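Local atomic coordinates of putative hemin transport system, substrate-binding protein (PDB entry 5GIZ), a protein that binds heme in the bacterial periplasm and probably delivers it to a hemin transport system. Residues 97-102 with 249-254. Sequence-based numbering, arbitrary orientation.
Sequences ERHDVE and LGFGPR
Phe251 lays one face of its ring against the backbone of His99, and no hydrogen bond joins residues 97-102 to 249-254. The CA of His99 sits over the ring, 3.8 Å from the centroid of the Phe251 ring and 9° off its normal, a nearly axial CH-pi contact. The chain continues past CE2 of the ring, with His99 C 3.4 Å from Phe251 CE2 and Asp100 N 3.5 Å from the same atom. The imidazole adds an offset edge-to-face pairing: its CD2 edge faces the ring, His99 CD2 lies 4.1 Å from Phe251 CD1, and the planes are inclined by 62°.

Near the root of the phenylalanine, the Glu97 side chain crosses that of Phe251 at about a right angle, with Glu97 OE2 3.8 Å from Phe251 CB. That oxygen uses its anti lone pair to accept a bond from the backbone, His99 N to Glu97 OE2 at 2.9 Å. CG of Glu97 stands anti to the backbone N (chi1 178°), and a bend at chi2 folds the carboxylate back to this amide, tying down the turn that offers His99 to the ring. Lys107 bridges the two segments electrostatically and by hydrogen bonding, forming a salt bridge with Glu97 OE1 and a hydrogen bond with Phe251 O.

Asp100 N-caps helix 101-114 through OD1 and Ser103 N. Ala171 and Ala174 also touch Phe251, while His99 touches Ala171, a residue that contacts heme in holo structures of this protein. The contact thus joins the loop after strand 91-94 to the turn between helices 245-249 and 255-269, a position consistent with the floor of the heme cleft between the two helix-linked lobes of an FE_B12-type periplasmic binding protein.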
ATOM      1  N   GLU A  97       4.986   8.534   5.571  1.00 25.26           N
ATOM      2  CA  GLU A  97       3.969   7.509   5.530  1.00 22.78           C
ATOM      3  C   GLU A  97       3.439   7.337   6.957  1.00 24.48           C
ATOM      4  O   GLU A  97       4.192   6.917   7.862  1.00 26.13           O
ATOM      5  CB  GLU A  97       4.518   6.184   5.043  1.00 22.83           C
ATOM      6  CG  GLU A  97       3.425   5.142   5.067  1.00 21.95           C
ATOM      7  CD  GLU A  97       2.268   5.517   4.150  1.00 21.57           C
ATOM      8  OE1 GLU A  97       2.455   5.297   2.924  1.00 21.08           O
ATOM      9  OE2 GLU A  97       1.195   5.972   4.618  1.00 19.75           O
ATOM     10  N   ARG A  98       2.179   7.698   7.149  1.00 20.69           N
ATOM     11  CA  ARG A  98       1.544   7.523   8.437  1.00 20.53           C
ATOM     12  C   ARG A  98       0.334   6.581   8.422  1.00 19.00           C
ATOM     13  O   ARG A  98      -0.374   6.399   9.428  1.00 18.24           O
ATOM     14  CB  ARG A  98       1.136   8.871   8.923  1.00 21.59           C
ATOM     15  CG  ARG A  98       2.279   9.877   8.720  1.00 23.51           C
ATOM     16  CD  ARG A  98       2.223  10.899   9.753  1.00 24.13           C
ATOM     17  NE  ARG A  98       3.306  11.889   9.643  1.00 23.64           N
ATOM     18  CZ  ARG A  98       4.279  12.060  10.518  1.00 24.24           C
ATOM     19  NH1 ARG A  98       4.372  11.328  11.618  1.00 26.00           N
ATOM     20  NH2 ARG A  98       5.146  13.030  10.308  1.00 24.26           N
ATOM     21  N   HIS A  99       0.116   5.963   7.284  1.00 17.21           N
ATOM     22  CA  HIS A  99      -1.010   5.006   7.160  1.00 16.33           C
ATOM     23  C   HIS A  99      -2.352   5.561   7.559  1.00 15.16           C
ATOM     24  O   HIS A  99      -3.111   4.939   8.276  1.00 15.35           O
ATOM     25  CB  HIS A  99      -0.741   3.740   7.970  1.00 17.06           C
ATOM     26  CG  HIS A  99       0.528   3.069   7.600  1.00 18.44           C
ATOM     27  ND1 HIS A  99       1.468   2.689   8.530  1.00 20.44           N
ATOM     28  CD2 HIS A  99       1.019   2.716   6.394  1.00 19.12           C
ATOM     29  CE1 HIS A  99       2.491   2.148   7.904  1.00 20.00           C
ATOM     30  NE2 HIS A  99       2.247   2.151   6.611  1.00 19.90           N
ATOM     31  N   ASP A 100      -2.640   6.746   7.077  1.00 14.63           N
ATOM     32  CA  ASP A 100      -3.933   7.325   7.221  1.00 14.49           C
ATOM     33  C   ASP A 100      -4.289   8.189   6.009  1.00 13.74           C
ATOM     34  O   ASP A 100      -3.471   8.443   5.100  1.00 13.63           O
ATOM     35  CB  ASP A 100      -4.071   8.053   8.596  1.00 15.36           C
ATOM     36  CG  ASP A 100      -3.241   9.321   8.758  1.00 15.77           C
ATOM     37  OD1 ASP A 100      -2.737   9.896   7.779  1.00 16.33           O
ATOM     38  OD2 ASP A 100      -3.091   9.709   9.948  1.00 17.39           O
ATOM     39  N   VAL A 101      -5.549   8.591   5.951  1.00 14.53           N
ATOM     40  CA  VAL A 101      -6.035   9.332   4.826  1.00 15.21           C
ATOM     41  C   VAL A 101      -5.319  10.673   4.725  1.00 14.75           C
ATOM     42  O   VAL A 101      -4.960  11.094   3.621  1.00 14.00           O
ATOM     43  CB  VAL A 101      -7.579   9.507   4.759  1.00 17.04           C
ATOM     44  CG1 VAL A 101      -8.054  10.268   5.941  1.00 18.07           C
ATOM     45  CG2 VAL A 101      -8.017  10.178   3.448  1.00 17.86           C
ATOM     46  N   GLU A 102      -5.006  11.321   5.849  1.00 14.44           N
ATOM     47  CA  GLU A 102      -4.300  12.602   5.709  1.00 15.03           C
ATOM     48  C   GLU A 102      -2.947  12.440   5.055  1.00 14.61           C
ATOM     49  O   GLU A 102      -2.489  13.328   4.303  1.00 14.47           O
ATOM     50  CB  GLU A 102      -4.134  13.290   7.055  1.00 15.70           C
ATOM     51  CG  GLU A 102      -3.697  14.736   6.894  1.00 16.70           C
ATOM     52  CD  GLU A 102      -4.827  15.494   6.217  1.00 17.06           C
ATOM     53  OE1 GLU A 102      -5.903  15.639   6.831  1.00 18.85           O
ATOM     54  OE2 GLU A 102      -4.624  15.824   5.047  1.00 18.40           O
ATOM     55  N   LEU A 249      -2.610  -2.096   0.317  1.00 11.10           N
ATOM     56  CA  LEU A 249      -1.717  -1.556   1.361  1.00 11.83           C
ATOM     57  C   LEU A 249      -1.027  -0.261   0.981  1.00 12.20           C
ATOM     58  O   LEU A 249      -0.338   0.320   1.835  1.00 12.33           O
ATOM     59  CB  LEU A 249      -0.647  -2.581   1.712  1.00 12.26           C
ATOM     60  CG  LEU A 249      -1.127  -3.943   2.232  1.00 13.29           C
ATOM     61  CD1 LEU A 249       0.033  -4.935   2.245  1.00 13.89           C
ATOM     62  CD2 LEU A 249      -1.812  -3.803   3.580  1.00 13.87           C
ATOM     63  N   GLY A 250      -1.153   0.179  -0.272  1.00 11.69           N
ATOM     64  CA  GLY A 250      -0.298   1.242  -0.776  1.00 11.80           C
ATOM     65  C   GLY A 250      -0.513   2.628  -0.197  1.00 11.70           C
ATOM     66  O   GLY A 250       0.442   3.439  -0.222  1.00 12.30           O
ATOM     67  N   PHE A 251      -1.728   2.921   0.278  1.00 10.95           N
ATOM     68  CA  PHE A 251      -2.030   4.289   0.762  1.00 10.62           C
ATOM     69  C   PHE A 251      -1.740   5.326  -0.316  1.00 10.71           C
ATOM     70  O   PHE A 251      -0.898   6.215  -0.150  1.00 11.41           O
ATOM     71  CB  PHE A 251      -1.317   4.557   2.119  1.00 10.87           C
ATOM     72  CG  PHE A 251      -2.131   4.100   3.234  1.00 10.68           C
ATOM     73  CD1 PHE A 251      -2.072   2.783   3.653  1.00 10.87           C
ATOM     74  CD2 PHE A 251      -3.110   4.920   3.775  1.00 10.93           C
ATOM     75  CE1 PHE A 251      -2.885   2.317   4.641  1.00 11.00           C
ATOM     76  CE2 PHE A 251      -3.982   4.439   4.740  1.00 11.03           C
ATOM     77  CZ  PHE A 251      -3.881   3.140   5.161  1.00 10.89           C
ATOM     78  N   GLY A 252      -2.418   5.182  -1.444  1.00 10.21           N
ATOM     79  CA  GLY A 252      -2.362   6.112  -2.526  1.00 10.45           C
ATOM     80  C   GLY A 252      -3.715   6.637  -2.992  1.00 10.36           C
ATOM     81  O   GLY A 252      -4.716   6.563  -2.254  1.00 10.07           O
ATOM     82  N   PRO A 253      -3.783   7.172  -4.216  1.00 10.68           N
ATOM     83  CA  PRO A 253      -5.003   7.846  -4.639  1.00 11.05           C
ATOM     84  C   PRO A 253      -6.205   6.935  -4.771  1.00 11.05           C
ATOM     85  O   PRO A 253      -7.308   7.402  -4.978  1.00 12.19           O
ATOM     86  CB  PRO A 253      -4.617   8.535  -5.954  1.00 11.52           C
ATOM     87  CG  PRO A 253      -3.426   7.786  -6.409  1.00 11.67           C
ATOM     88  CD  PRO A 253      -2.704   7.300  -5.212  1.00 11.34           C
ATOM     89  N   ARG A 254      -5.993   5.619  -4.750  1.00 10.46           N
ATOM     90  CA  ARG A 254      -7.122   4.668  -4.771  1.00 10.22           C
ATOM     91  C   ARG A 254      -7.617   4.265  -3.415  1.00 10.03           C
ATOM     92  O   ARG A 254      -8.441   3.374  -3.280  1.00 10.26           O
ATOM     93  CB  ARG A 254      -6.753   3.392  -5.566  1.00 10.16           C
ATOM     94  CG  ARG A 254      -6.493   3.609  -7.047  1.00 10.39           C
ATOM     95  CD  ARG A 254      -6.212   2.304  -7.809  1.00 10.49           C
ATOM     96  NE  ARG A 254      -4.962   1.699  -7.399  1.00 10.80           N
ATOM     97  CZ  ARG A 254      -4.614   0.408  -7.613  1.00 11.18           C
ATOM     98  NH1 ARG A 254      -5.488  -0.452  -8.132  1.00 11.71           N
ATOM     99  NH2 ARG A 254      -3.423  -0.032  -7.247  1.00 11.36           N
TER